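Local coordinates for Thg1-like uncharacterized protein (Bacillus thuringiensis, PDB 4KGM) that probably adds nucleotides to the 5' end of tRNA in the 3'-to-5' direction, as a nucleotide-binding, Thg1-like member of the tRNAHis guanylyltransferase family, at residues A[89-92]-A[93-97]; A[145-148]-A[149-152]. All coordinates share one frame; numbering follows the deposited sequence.

Interaction 1: A[89-92]-A[93-97]; sequences TQSW and FENNL
The carbonyl oxygen of S91 takes the backbone N-H of E94, with S91 O and E94 N 2.9 Å apart and an N-H...O angle of 154°. One residue further on, W92 O accepts from N95 N at 3.0 Å. A third bond of the same spacing, from N96 N to F93 O at 3.1 Å, continues the series, so that three successive amides find acceptors three residues back. Backbone angles define the motif: S91-E94 is a type II beta turn, and F93, E94 and N95 all have positive phi and psi, which gives a short left-handed helical turn just ahead of helix 97-119. The polar side chains mostly look for partners beyond this turn. S91 OG and N95 OD1 lie 3.6 Å apart without a hydrogen bond; S91 OG instead pairs with N83 ND2, while N95 ND2 is satisfied by L19 O, and the N95 backbone is also hydrogen-bonded to L19. N96, the N-cap residue of the helix, bonds through OD1 to K99 N. Apolar contact is concentrated on the neighbouring rings of W92 and F93, which lie side by side and point the same way. Their offset stack brings the phenyl over one face of the indole, with the centroid of the five-membered ring 4.2 Å from that of F93 and the planes 25° apart. The phenyl atom F93 CE2 does most of the touching, at 3.5 Å from W92 CE2. With CG anti to its backbone N (chi1 -166°), the W92 ring packs against I100, V103 and S104 of the helix and also meets I64 and M65, and F93 joins it on V103.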
loop_
_atom_site.group_PDB
_atom_site.type_symbol
_atom_site.label_atom_id
_atom_site.label_comp_id
_atom_site.label_asym_id
_atom_site.label_seq_id
_atom_site.Cartn_x
_atom_site.Cartn_y
_atom_site.Cartn_z
ATOM N N THR A 89 19.915 -14.043 -5.651
ATOM C CA THR A 89 19.786 -13.486 -4.308
ATOM C C THR A 89 18.326 -13.415 -3.864
ATOM O O THR A 89 17.475 -12.880 -4.575
ATOM C CB THR A 89 20.402 -12.077 -4.213
ATOM O OG1 THR A 89 21.734 -12.095 -4.741
ATOM C CG2 THR A 89 20.439 -11.608 -2.766
ATOM N N GLN A 90 18.045 -13.968 -2.687
ATOM C CA GLN A 90 16.705 -13.927 -2.114
ATOM C C GLN A 90 16.570 -12.724 -1.191
ATOM O O GLN A 90 17.569 -12.123 -0.797
ATOM C CB GLN A 90 16.416 -15.215 -1.342
ATOM C CG GLN A 90 16.555 -16.480 -2.174
ATOM C CD GLN A 90 15.600 -16.509 -3.352
ATOM O OE1 GLN A 90 14.417 -16.810 -3.197
ATOM N NE2 GLN A 90 16.110 -16.194 -4.537
ATOM N N SER A 91 15.335 -12.375 -0.848
ATOM C CA SER A 91 15.085 -11.237 0.030
ATOM C C SER A 91 14.686 -11.670 1.435
ATOM O O SER A 91 14.001 -12.679 1.616
ATOM C CB SER A 91 14.009 -10.321 -0.559
ATOM O OG SER A 91 14.514 -9.581 -1.656
ATOM N N TRP A 92 15.125 -10.898 2.426
ATOM C CA TRP A 92 14.757 -11.135 3.814
ATOM C C TRP A 92 13.242 -11.077 3.953
ATOM O O TRP A 92 12.629 -10.049 3.662
ATOM C CB TRP A 92 15.402 -10.083 4.720
ATOM C CG TRP A 92 15.360 -10.436 6.174
ATOM C CD1 TRP A 92 15.466 -11.684 6.717
ATOM C CD2 TRP A 92 15.188 -9.533 7.272
ATOM N NE1 TRP A 92 15.378 -11.613 8.086
ATOM C CE2 TRP A 92 15.207 -10.303 8.452
ATOM C CE3 TRP A 92 15.025 -8.148 7.373
ATOM C CZ2 TRP A 92 15.067 -9.735 9.716
ATOM C CZ3 TRP A 92 14.885 -7.585 8.628
ATOM C CH2 TRP A 92 14.907 -8.379 9.784
ATOM N N PHE A 93 12.647 -12.190 4.381
ATOM C CA PHE A 93 11.194 -12.315 4.514
ATOM C C PHE A 93 10.462 -12.017 3.204
ATOM O O PHE A 93 9.295 -11.616 3.215
ATOM C CB PHE A 93 10.664 -11.411 5.634
ATOM C CG PHE A 93 11.107 -11.820 7.011
ATOM C CD1 PHE A 93 11.112 -13.152 7.389
ATOM C CD2 PHE A 93 11.520 -10.867 7.931
ATOM C CE1 PHE A 93 11.518 -13.526 8.660
ATOM C CE2 PHE A 93 11.929 -11.234 9.201
ATOM C CZ PHE A 93 11.928 -12.566 9.565
ATOM N N GLU A 94 11.156 -12.215 2.084
ATOM C CA GLU A 94 10.608 -11.949 0.755
ATOM C C GLU A 94 10.162 -10.496 0.598
ATOM O O GLU A 94 9.184 -10.211 -0.094
ATOM C CB GLU A 94 9.452 -12.903 0.441
ATOM C CG GLU A 94 9.827 -14.372 0.518
ATOM C CD GLU A 94 8.617 -15.282 0.501
ATOM O OE1 GLU A 94 7.553 -14.868 1.012
ATOM O OE2 GLU A 94 8.727 -16.410 -0.024
ATOM N N ASN A 95 10.893 -9.592 1.246
ATOM C CA ASN A 95 10.593 -8.159 1.224
ATOM C C ASN A 95 9.208 -7.782 1.760
ATOM O O ASN A 95 8.643 -6.758 1.373
ATOM C CB ASN A 95 10.826 -7.561 -0.169
ATOM C CG ASN A 95 12.179 -6.879 -0.293
ATOM O OD1 ASN A 95 13.063 -7.065 0.544
ATOM N ND2 ASN A 95 12.344 -6.077 -1.340
ATOM N N ASN A 96 8.678 -8.609 2.657
ATOM C CA ASN A 96 7.441 -8.301 3.366
ATOM C C ASN A 96 7.629 -7.086 4.278
ATOM O O ASN A 96 8.419 -7.131 5.219
ATOM C CB ASN A 96 6.993 -9.519 4.183
ATOM C CG ASN A 96 5.663 -9.304 4.888
ATOM O OD1 ASN A 96 5.505 -8.390 5.696
ATOM N ND2 ASN A 96 4.697 -10.162 4.585
ATOM N N LEU A 97 6.891 -6.015 4.001
ATOM C CA LEU A 97 7.061 -4.750 4.716
ATOM C C LEU A 97 6.885 -4.870 6.232
ATOM O O LEU A 97 7.798 -4.551 6.990
ATOM C CB LEU A 97 6.115 -3.680 4.161
ATOM C CG LEU A 97 6.249 -2.276 4.763
ATOM C CD1 LEU A 97 7.563 -1.617 4.352
ATOM C CD2 LEU A 97 5.068 -1.401 4.381
#

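Interaction 2: A[145-148]-A[149-152]; sequences IWRQ and QDAS
R147 and D150, one helical turn apart, run side by side in the same direction, and their flat ends stack: the carboxylate lies over one face of the guanidinium, with the two planes only 12° apart. D150 CG sits 4.2 Å from R147 NH2. D150 OD1 lies well out of the guanidinium plane, 4.2 Å from R147 NH1, and no N-H points at it, so any attraction is probably one of charge alone; R147 NH1 makes a salt bridge with E76 OE1. Bends at chi2 (-73°) and chi3 (91°) fold the arginine chain, and NH2 thereby comes over the rim of the W146 ring, whose CD2 lies at the guanidinium edge. A second pair, I145 and Q149, also points one way. Here the extended glutamine brings its amide NE2 to 3.4 Å from I145 CG2, and Q149 CG passes 3.2 Å from I145 O. I145 O also accepts from Q149 N, at 3.0 Å. Q148 faces another direction, its OE1 accepting from I226 N and its NE2 donating to P224 O. S152 N bonds to Q148 O at 3.0 Å, and A151 rests on Y71 and Q73. The weak bonds of D150 N and A151 N are each shared between i-3 and i-4 carbonyls. Such side-chain pairing at i to i+3 and i+4 is that of an alpha helix, here helix 140-160, lying against strand 67-73 of the palm-like antiparallel sheet.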
loop_
_atom_site.group_PDB
_atom_site.type_symbol
_atom_site.label_atom_id
_atom_site.label_comp_id
_atom_site.label_asym_id
_atom_site.label_seq_id
_atom_site.Cartn_x
_atom_site.Cartn_y
_atom_site.Cartn_z
ATOM N N ILE A 145 24.204 10.549 4.396
ATOM C CA ILE A 145 24.625 11.944 4.469
ATOM C C ILE A 145 23.544 12.758 5.170
ATOM O O ILE A 145 23.835 13.632 5.989
ATOM C CB ILE A 145 24.883 12.532 3.067
ATOM C CG1 ILE A 145 26.109 11.878 2.431
ATOM C CG2 ILE A 145 25.083 14.040 3.140
ATOM C CD1 ILE A 145 26.322 12.257 0.982
ATOM N N TRP A 146 22.291 12.452 4.847
ATOM C CA TRP A 146 21.150 13.108 5.472
ATOM C C TRP A 146 21.074 12.753 6.951
ATOM O O TRP A 146 20.674 13.572 7.777
ATOM C CB TRP A 146 19.862 12.702 4.756
ATOM C CG TRP A 146 18.607 13.221 5.382
ATOM C CD1 TRP A 146 18.323 14.517 5.698
ATOM C CD2 TRP A 146 17.447 12.458 5.734
ATOM N NE1 TRP A 146 17.064 14.607 6.241
ATOM C CE2 TRP A 146 16.504 13.355 6.272
ATOM C CE3 TRP A 146 17.117 11.101 5.650
ATOM C CZ2 TRP A 146 15.253 12.942 6.727
ATOM C CZ3 TRP A 146 15.873 10.692 6.103
ATOM C CH2 TRP A 146 14.957 11.610 6.634
ATOM N N ARG A 147 21.473 11.529 7.279
ATOM C CA ARG A 147 21.448 11.060 8.660
ATOM C C ARG A 147 22.599 11.635 9.481
ATOM O O ARG A 147 22.439 11.923 10.667
ATOM C CB ARG A 147 21.472 9.532 8.707
ATOM C CG ARG A 147 20.199 8.868 8.197
ATOM C CD ARG A 147 19.051 9.035 9.179
ATOM N NE ARG A 147 18.256 10.232 8.926
ATOM C CZ ARG A 147 17.372 10.735 9.782
ATOM N NH1 ARG A 147 17.177 10.152 10.956
ATOM N NH2 ARG A 147 16.688 11.827 9.468
ATOM N N GLN A 148 23.758 11.797 8.848
ATOM C CA GLN A 148 24.910 12.400 9.510
ATOM C C GLN A 148 24.692 13.890 9.762
ATOM O O GLN A 148 25.154 14.430 10.766
ATOM C CB GLN A 148 26.186 12.187 8.694
ATOM C CG GLN A 148 26.854 10.841 8.917
ATOM C CD GLN A 148 28.216 10.755 8.257
ATOM O OE1 GLN A 148 28.531 11.531 7.353
ATOM N NE2 GLN A 148 29.035 9.811 8.708
ATOM N N GLN A 149 23.991 14.550 8.846
ATOM C CA GLN A 149 23.670 15.964 9.010
ATOM C C GLN A 149 22.648 16.155 10.126
ATOM O O GLN A 149 22.595 17.207 10.761
ATOM C CB GLN A 149 23.159 16.565 7.697
ATOM C CG GLN A 149 24.232 16.706 6.624
ATOM C CD GLN A 149 23.682 17.212 5.302
ATOM O OE1 GLN A 149 22.523 17.620 5.209
ATOM N NE2 GLN A 149 24.516 17.185 4.267
ATOM N N ASP A 150 21.839 15.127 10.359
ATOM C CA ASP A 150 20.887 15.138 11.461
ATOM C C ASP A 150 21.591 14.712 12.745
ATOM O O ASP A 150 21.117 14.982 13.850
ATOM C CB ASP A 150 19.711 14.207 11.164
ATOM C CG ASP A 150 18.648 14.245 12.245
ATOM O OD1 ASP A 150 18.705 13.402 13.166
ATOM O OD2 ASP A 150 17.757 15.119 12.177
ATOM N N ALA A 151 22.730 14.044 12.585
ATOM C CA ALA A 151 23.535 13.609 13.719
ATOM C C ALA A 151 24.282 14.785 14.339
ATOM O O ALA A 151 24.336 14.922 15.560
ATOM C CB ALA A 151 24.515 12.532 13.287
ATOM N N SER A 152 24.855 15.629 13.487
ATOM C CA SER A 152 25.635 16.775 13.942
ATOM C C SER A 152 24.756 17.846 14.579
ATOM O O SER A 152 25.121 18.429 15.598
ATOM C CB SER A 152 26.441 17.370 12.784
ATOM O OG SER A 152 27.379 16.434 12.280
#

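In the fold
Interactions 1 and 2 do not touch: their centres are 28 Å apart and their nearest atoms about 15 Å. Strand 76-81 relates them. At its start, E76 forms a salt bridge with R147 of interaction 2 and directly follows D75, which with D30 belongs to both magnesium sites and to the ATP pocket. Just past its end, N83 bonds S91 of interaction 1, where the chain turns into helix 97-119. Interaction 2 is the one near the nucleotide, the D150 side chain lying about 7 Å from a magnesium ion and about 8 Å from ATP. Interaction 1 is peripheral, its centre 20 Å from that of the chain against 11 Å for interaction 2.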